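Long-range contacts in 2-dehydropantoate 2-reductase (Geobacter metallireducens, PDB 3HN2), which probably catalyses the NADPH-dependent reduction of ketopantoate (2-dehydropantoate) to pantoic acid in pantothenate biosynthesis: residues Gly195-Leu200 with Ser258-Arg263; Pro203-Leu208 with Met252-Pro257. All blocks are in the same frame, centred on the assembly; numbering follows the deposited sequence.

Contact 1: residues Gly195-Leu200 with Ser258-Arg263; sequences GLCALL and SMEIDR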
ATOM      1  N   GLY A 195     -15.135   8.178  -3.692  1.00 47.20           N
ATOM      2  CA  GLY A 195     -16.403   8.708  -3.185  1.00 43.18           C
ATOM      3  C   GLY A 195     -16.332   9.463  -1.864  1.00 38.99           C
ATOM      4  O   GLY A 195     -16.660  10.649  -1.808  1.00 40.13           O
ATOM      5  N   LEU A 196     -15.911   8.772  -0.806  1.00 38.44           N
ATOM      6  CA  LEU A 196     -15.924   9.307   0.568  1.00 35.99           C
ATOM      7  C   LEU A 196     -14.972  10.472   0.764  1.00 33.96           C
ATOM      8  O   LEU A 196     -15.353  11.498   1.315  1.00 40.41           O
ATOM      9  CB  LEU A 196     -15.591   8.203   1.577  1.00 37.51           C
ATOM     10  CG  LEU A 196     -16.679   7.393   2.298  1.00 46.24           C
ATOM     11  CD1 LEU A 196     -18.037   7.401   1.608  1.00 42.04           C
ATOM     12  CD2 LEU A 196     -16.196   5.969   2.528  1.00 40.49           C
ATOM     13  N   CYS A 197     -13.741  10.299   0.286  1.00 44.42           N
ATOM     14  CA  CYS A 197     -12.687  11.309   0.361  1.00 43.74           C
ATOM     15  C   CYS A 197     -13.047  12.638  -0.286  1.00 44.48           C
ATOM     16  O   CYS A 197     -12.738  13.691   0.260  1.00 46.92           O
ATOM     17  CB  CYS A 197     -11.405  10.780  -0.274  1.00 44.19           C
ATOM     18  SG  CYS A 197     -10.808   9.274   0.481  1.00 59.76           S
ATOM     19  N   ALA A 198     -13.674  12.582  -1.458  1.00 44.23           N
ATOM     20  CA  ALA A 198     -14.092  13.787  -2.161  1.00 44.16           C
ATOM     21  C   ALA A 198     -15.234  14.482  -1.417  1.00 47.08           C
ATOM     22  O   ALA A 198     -15.255  15.710  -1.300  1.00 56.25           O
ATOM     23  CB  ALA A 198     -14.500  13.449  -3.589  1.00 45.41           C
ATOM     24  N   LEU A 199     -16.160  13.679  -0.896  1.00 36.69           N
ATOM     25  CA  LEU A 199     -17.314  14.171  -0.139  1.00 31.93           C
ATOM     26  C   LEU A 199     -16.936  14.792   1.213  1.00 41.68           C
ATOM     27  O   LEU A 199     -17.361  15.897   1.527  1.00 47.98           O
ATOM     28  CB  LEU A 199     -18.290  13.020   0.075  1.00 11.88           C
ATOM     29  CG  LEU A 199     -19.486  13.209   0.986  1.00  2.52           C
ATOM     30  CD1 LEU A 199     -20.480  14.257   0.518  1.00  6.07           C
ATOM     31  CD2 LEU A 199     -20.141  11.852   1.232  1.00  2.00           C
ATOM     32  N   LEU A 200     -16.141  14.069   1.999  1.00 36.08           N
ATOM     33  CA  LEU A 200     -15.727  14.518   3.322  1.00 45.72           C
ATOM     34  C   LEU A 200     -14.555  15.490   3.261  1.00 46.20           C
ATOM     35  O   LEU A 200     -14.251  16.154   4.251  1.00 50.53           O
ATOM     36  CB  LEU A 200     -15.348  13.314   4.196  1.00 44.85           C
ATOM     37  CG  LEU A 200     -16.471  12.417   4.726  1.00 49.73           C
ATOM     38  CD1 LEU A 200     -15.939  11.043   5.086  1.00 38.61           C
ATOM     39  CD2 LEU A 200     -17.181  13.051   5.921  1.00 40.47           C
ATOM     40  N   SER A 258      -7.861  10.906  -6.762  1.00 53.04           N
ATOM     41  CA  SER A 258      -8.036  11.819  -7.896  1.00 48.95           C
ATOM     42  C   SER A 258      -9.263  12.717  -7.791  1.00 50.28           C
ATOM     43  O   SER A 258      -9.178  13.907  -8.089  1.00 58.37           O
ATOM     44  CB  SER A 258      -8.069  11.034  -9.207  1.00 53.95           C
ATOM     45  OG  SER A 258      -9.086  10.046  -9.186  1.00 61.43           O
ATOM     46  N   MET A 259     -10.382  12.146  -7.342  1.00 50.89           N
ATOM     47  CA  MET A 259     -11.652  12.866  -7.212  1.00 51.91           C
ATOM     48  C   MET A 259     -11.637  13.961  -6.150  1.00 53.24           C
ATOM     49  O   MET A 259     -12.266  15.007  -6.330  1.00 57.34           O
ATOM     50  CB  MET A 259     -12.795  11.897  -6.915  1.00 57.62           C
ATOM     51  CG  MET A 259     -13.581  11.438  -8.133  1.00 63.68           C
ATOM     52  SD  MET A 259     -15.190  10.755  -7.670  1.00 56.22           S
ATOM     53  CE  MET A 259     -15.900  12.166  -6.876  1.00 37.21           C
ATOM     54  N   GLU A 260     -10.930  13.710  -5.048  1.00 52.11           N
ATOM     55  CA  GLU A 260     -10.768  14.691  -3.978  1.00 49.91           C
ATOM     56  C   GLU A 260      -9.927  15.878  -4.457  1.00 53.26           C
ATOM     57  O   GLU A 260     -10.247  17.033  -4.162  1.00 54.20           O
ATOM     58  CB  GLU A 260     -10.137  14.036  -2.742  1.00 48.99           C
ATOM     59  CG  GLU A 260      -9.936  14.992  -1.559  1.00 47.22           C
ATOM     60  CD  GLU A 260      -9.363  14.328  -0.315  1.00 55.41           C
ATOM     61  OE1 GLU A 260      -9.006  13.130  -0.361  1.00 46.28           O
ATOM     62  OE2 GLU A 260      -9.266  15.024   0.719  1.00 66.46           O
ATOM     63  N   ILE A 261      -8.864  15.577  -5.201  1.00 56.81           N
ATOM     64  CA  ILE A 261      -7.983  16.588  -5.794  1.00 60.37           C
ATOM     65  C   ILE A 261      -8.764  17.476  -6.767  1.00 58.82           C
ATOM     66  O   ILE A 261      -8.634  18.701  -6.739  1.00 58.76           O
ATOM     67  CB  ILE A 261      -6.749  15.935  -6.500  1.00 61.72           C
ATOM     68  CG1 ILE A 261      -5.913  15.099  -5.514  1.00 53.67           C
ATOM     69  CG2 ILE A 261      -5.878  16.985  -7.209  1.00 65.97           C
ATOM     70  CD1 ILE A 261      -5.360  15.865  -4.308  1.00 60.75           C
ATOM     71  N   ASP A 262      -9.595  16.846  -7.594  1.00 59.24           N
ATOM     72  CA  ASP A 262     -10.471  17.556  -8.526  1.00 65.96           C
ATOM     73  C   ASP A 262     -11.488  18.457  -7.811  1.00 67.34           C
ATOM     74  O   ASP A 262     -11.804  19.548  -8.294  1.00 71.95           O
ATOM     75  CB  ASP A 262     -11.196  16.561  -9.437  1.00 66.89           C
ATOM     76  CG  ASP A 262     -10.263  15.863 -10.416  1.00 79.07           C
ATOM     77  OD1 ASP A 262      -9.342  16.517 -10.953  1.00 90.54           O
ATOM     78  OD2 ASP A 262     -10.464  14.654 -10.664  1.00 85.87           O
ATOM     79  N   ARG A 263     -11.988  17.989  -6.668  1.00 66.15           N
ATOM     80  CA  ARG A 263     -12.884  18.757  -5.802  1.00 66.13           C
ATOM     81  C   ARG A 263     -12.177  19.992  -5.225  1.00 68.08           C
ATOM     82  O   ARG A 263     -12.746  21.087  -5.226  1.00 69.42           O
ATOM     83  CB  ARG A 263     -13.422  17.855  -4.683  1.00 65.48           C
ATOM     84  CG  ARG A 263     -14.216  18.545  -3.580  1.00 68.43           C
ATOM     85  CD  ARG A 263     -15.698  18.310  -3.743  1.00 61.21           C
ATOM     86  NE  ARG A 263     -16.337  17.964  -2.473  1.00 69.43           N
ATOM     87  CZ  ARG A 263     -17.227  18.717  -1.832  1.00 59.97           C
ATOM     88  NH1 ARG A 263     -17.614  19.881  -2.337  1.00 61.53           N
ATOM     89  NH2 ARG A 263     -17.734  18.296  -0.682  1.00 49.70           N
TER
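The guanidinium of R263 meets the last turn of helix 179-200 edge-on, with two backbone oxygens close to its plane. NE gives a nearly straight bond to A198 O (2.8 Å, 167° at the hydrogen), although it sits well above the plane of that carbonyl. NH2 reaches L199 O at 3.3 Å, a longer and more bent bond. Together the two grips fix the rotation of the group, and its charge probably suits the negative end of the helix dipole. R263 holds CG anti to its backbone N (chi1 172°) and then bends at chi2 and chi3, which carries the head across.

Segments 195-200 and 258-263, on helices 179-200 and 258-264 of the C-terminal helical domain of the ketopantoate reductase fold, run nearly parallel, their local axes 21° apart and 7.7 Å at closest. A198 makes room for this: its CA lies 3.9 Å from E260 CA, and its methyl touches CE of M259, whose chain bends at chi3, at 3.8 Å. M259 also packs on L299 of helix 290-302 and F275 of helix 271-284.

On the other flank the extended E260 lies alongside C197. Its OE1 approaches C197 CB at 3.4 Å, while CD passes 3.5 Å from C197 O.

Contact 2: residues Pro203-Leu208 with Met252-Pro257; sequences PVNLIL and MGEYKP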
ATOM      1  N   PRO A 203      -8.231  12.758   3.436  1.00 54.55           N
ATOM      2  CA  PRO A 203      -7.475  11.647   2.827  1.00 54.76           C
ATOM      3  C   PRO A 203      -7.893  10.256   3.338  1.00 59.38           C
ATOM      4  O   PRO A 203      -8.648  10.152   4.312  1.00 61.20           O
ATOM      5  CB  PRO A 203      -6.030  11.951   3.225  1.00 53.25           C
ATOM      6  CG  PRO A 203      -6.149  12.739   4.483  1.00 51.40           C
ATOM      7  CD  PRO A 203      -7.379  13.577   4.321  1.00 54.51           C
ATOM      8  N   VAL A 204      -7.389   9.207   2.686  1.00 61.03           N
ATOM      9  CA  VAL A 204      -7.839   7.820   2.928  1.00 58.84           C
ATOM     10  C   VAL A 204      -7.590   7.281   4.350  1.00 51.74           C
ATOM     11  O   VAL A 204      -8.394   6.501   4.861  1.00 54.93           O
ATOM     12  CB  VAL A 204      -7.306   6.805   1.852  1.00 51.98           C
ATOM     13  CG1 VAL A 204      -7.794   7.176   0.471  1.00 60.00           C
ATOM     14  CG2 VAL A 204      -5.784   6.716   1.850  1.00 57.47           C
ATOM     15  N   ASN A 205      -6.501   7.714   4.983  1.00 45.70           N
ATOM     16  CA  ASN A 205      -6.135   7.249   6.333  1.00 45.98           C
ATOM     17  C   ASN A 205      -7.160   7.570   7.416  1.00 44.51           C
ATOM     18  O   ASN A 205      -7.318   6.807   8.366  1.00 54.33           O
ATOM     19  CB  ASN A 205      -4.770   7.795   6.747  1.00 37.54           C
ATOM     20  CG  ASN A 205      -4.735   9.309   6.803  1.00 44.90           C
ATOM     21  OD1 ASN A 205      -4.676   9.982   5.778  1.00 34.62           O
ATOM     22  ND2 ASN A 205      -4.765   9.853   8.010  1.00 55.45           N
ATOM     23  N   LEU A 206      -7.850   8.695   7.255  1.00 43.32           N
ATOM     24  CA  LEU A 206      -8.897   9.119   8.170  1.00 41.03           C
ATOM     25  C   LEU A 206     -10.162   8.280   8.024  1.00 45.94           C
ATOM     26  O   LEU A 206     -10.693   7.798   9.030  1.00 46.39           O
ATOM     27  CB  LEU A 206      -9.201  10.607   7.979  1.00 45.99           C
ATOM     28  CG  LEU A 206      -8.065  11.596   8.279  1.00 47.46           C
ATOM     29  CD1 LEU A 206      -8.557  13.026   8.136  1.00 45.33           C
ATOM     30  CD2 LEU A 206      -7.474  11.371   9.666  1.00 41.72           C
ATOM     31  N   ILE A 207     -10.625   8.101   6.777  1.00 46.00           N
ATOM     32  CA  ILE A 207     -11.756   7.212   6.438  1.00 24.24           C
ATOM     33  C   ILE A 207     -11.531   5.822   7.031  1.00 25.50           C
ATOM     34  O   ILE A 207     -12.447   5.225   7.591  1.00 31.33           O
ATOM     35  CB  ILE A 207     -11.988   7.104   4.882  1.00 37.52           C
ATOM     36  CG1 ILE A 207     -12.799   8.291   4.354  1.00 35.91           C
ATOM     37  CG2 ILE A 207     -12.754   5.819   4.502  1.00  9.19           C
ATOM     38  CD1 ILE A 207     -11.978   9.500   3.960  1.00 52.72           C
ATOM     39  N   LEU A 208     -10.296   5.338   6.927  1.00 29.07           N
ATOM     40  CA  LEU A 208      -9.878   4.055   7.491  1.00 37.68           C
ATOM     41  C   LEU A 208      -9.640   4.035   9.008  1.00 42.54           C
ATOM     42  O   LEU A 208      -9.466   2.961   9.573  1.00 48.95           O
ATOM     43  CB  LEU A 208      -8.605   3.575   6.780  1.00 40.93           C
ATOM     44  CG  LEU A 208      -8.699   2.608   5.589  1.00 42.94           C
ATOM     45  CD1 LEU A 208     -10.136   2.259   5.190  1.00 36.36           C
ATOM     46  CD2 LEU A 208      -7.918   3.146   4.401  1.00 50.56           C
ATOM     47  N   MET A 252      -1.030   3.146   2.219  1.00 39.61           N
ATOM     48  CA  MET A 252      -0.958   4.305   1.343  1.00 39.06           C
ATOM     49  C   MET A 252      -0.750   5.579   2.119  1.00 44.06           C
ATOM     50  O   MET A 252      -0.571   6.640   1.520  1.00 46.96           O
ATOM     51  CB  MET A 252      -2.241   4.432   0.527  1.00 44.39           C
ATOM     52  CG  MET A 252      -2.321   3.530  -0.680  1.00 37.40           C
ATOM     53  SD  MET A 252      -3.958   3.697  -1.384  1.00 44.30           S
ATOM     54  CE  MET A 252      -3.641   3.492  -3.142  1.00 23.48           C
ATOM     55  N   GLY A 253      -0.785   5.469   3.448  1.00 53.20           N
ATOM     56  CA  GLY A 253      -0.652   6.613   4.345  1.00 46.52           C
ATOM     57  C   GLY A 253      -1.697   7.680   4.075  1.00 52.88           C
ATOM     58  O   GLY A 253      -2.888   7.383   3.969  1.00 55.50           O
ATOM     59  N   GLU A 254      -1.226   8.915   3.916  1.00 52.76           N
ATOM     60  CA  GLU A 254      -2.077  10.091   3.785  1.00 53.49           C
ATOM     61  C   GLU A 254      -2.369  10.426   2.312  1.00 52.67           C
ATOM     62  O   GLU A 254      -2.020  11.504   1.822  1.00 58.56           O
ATOM     63  CB  GLU A 254      -1.412  11.272   4.507  1.00 43.63           C
ATOM     64  CG  GLU A 254      -2.362  12.375   4.960  1.00 62.67           C
ATOM     65  CD  GLU A 254      -1.646  13.543   5.624  1.00 63.98           C
ATOM     66  OE1 GLU A 254      -2.279  14.229   6.453  1.00 73.91           O
ATOM     67  OE2 GLU A 254      -0.456  13.782   5.321  1.00 70.35           O
ATOM     68  N   TYR A 255      -3.024   9.505   1.611  1.00 52.46           N
ATOM     69  CA  TYR A 255      -3.228   9.643   0.164  1.00 50.25           C
ATOM     70  C   TYR A 255      -4.572  10.263  -0.213  1.00 55.03           C
ATOM     71  O   TYR A 255      -5.625   9.820   0.242  1.00 63.40           O
ATOM     72  CB  TYR A 255      -3.046   8.295  -0.535  1.00 49.72           C
ATOM     73  CG  TYR A 255      -3.364   8.315  -2.014  1.00 53.52           C
ATOM     74  CD1 TYR A 255      -4.448   7.601  -2.518  1.00 45.13           C
ATOM     75  CD2 TYR A 255      -2.582   9.050  -2.910  1.00 42.76           C
ATOM     76  CE1 TYR A 255      -4.750   7.617  -3.869  1.00 51.77           C
ATOM     77  CE2 TYR A 255      -2.879   9.074  -4.268  1.00 50.17           C
ATOM     78  CZ  TYR A 255      -3.965   8.354  -4.740  1.00 51.61           C
ATOM     79  OH  TYR A 255      -4.269   8.361  -6.081  1.00 59.40           O
ATOM     80  N   LYS A 256      -4.525  11.286  -1.060  1.00 54.26           N
ATOM     81  CA  LYS A 256      -5.732  11.970  -1.501  1.00 51.76           C
ATOM     82  C   LYS A 256      -6.039  11.598  -2.950  1.00 55.45           C
ATOM     83  O   LYS A 256      -5.340  12.045  -3.863  1.00 63.39           O
ATOM     84  CB  LYS A 256      -5.600  13.492  -1.327  1.00 54.45           C
ATOM     85  CG  LYS A 256      -5.166  13.927   0.083  1.00 45.41           C
ATOM     86  CD  LYS A 256      -5.930  15.150   0.579  1.00 45.10           C
ATOM     87  CE  LYS A 256      -5.145  16.442   0.465  1.00 60.31           C
ATOM     88  NZ  LYS A 256      -5.742  17.506   1.339  1.00 50.13           N
ATOM     89  N   PRO A 257      -7.089  10.777  -3.163  1.00 51.27           N
ATOM     90  CA  PRO A 257      -7.499  10.239  -4.464  1.00 48.38           C
ATOM     91  C   PRO A 257      -7.806  11.314  -5.495  1.00 46.42           C
ATOM     92  O   PRO A 257      -8.007  12.473  -5.138  1.00 43.38           O
ATOM     93  CB  PRO A 257      -8.787   9.475  -4.136  1.00 46.58           C
ATOM     94  CG  PRO A 257      -8.678   9.148  -2.715  1.00 47.19           C
ATOM     95  CD  PRO A 257      -7.983  10.312  -2.090  1.00 52.20           C
TER
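V204 N donates to Y255 O, the one hydrogen bond between these segments (3.1 Å, 164° at the hydrogen), the donor tilted 27° from the carbonyl plane. P203 occupies the N-cap position, so this N-H belongs to the first turn of helix 204-207 and finds its acceptor in the facing loop.

Apolar contacts surround that bond. With chi1 at -61°, V204 CG1 meets P257 CG at 3.8 Å and CG2 lies 4.0 Å from Y255 CB; V204 also packs on C197 of helix 179-200. With both methyl branches cut away, as in an alanine here, P257 CG and Y255 CB would probably lose their V204 contacts and a gap open between the loop and the short helix. The loop joins helix 241-249 to helix 258-264 and bends through an inverse gamma turn centred on E254; P257 is the N-cap of the helix that follows. P203 lies along this bend, its CB 3.8 Å from K256 CG and its CG 3.8 Å from E254 CG.

Polar atoms also pack against carbon: N205 OD1 lies 3.3 Å from E254 CA, and N205 CB stands 3.4 Å from G253 O. Beyond the segments, N205 ND2 bonds N50 OD1 of the second subunit, and K256 NZ forms a salt bridge with E264 OE2.

Overall arrangement
Contact 1 is the more deeply buried of the two, and no residue of the other subunit touches its segments; contact 2 lies farther from the chain centre and reaches the subunit interface. Their centres are 11 Å apart within the same helical domain, and the chain links them on both sides: helix 179-200 leads after a short turn to helix 204-207, and loop 252-257 passes straight into helix 258-264. C197 ties them together, its SG packing on V204 CG1 and I207 CD1. The chemistry differs with place. Contact 1 sets helix against helix, with a charged side chain gripping main-chain carbonyls, whereas contact 2 sets a short helix's start against irregular chain through a main-chain bond.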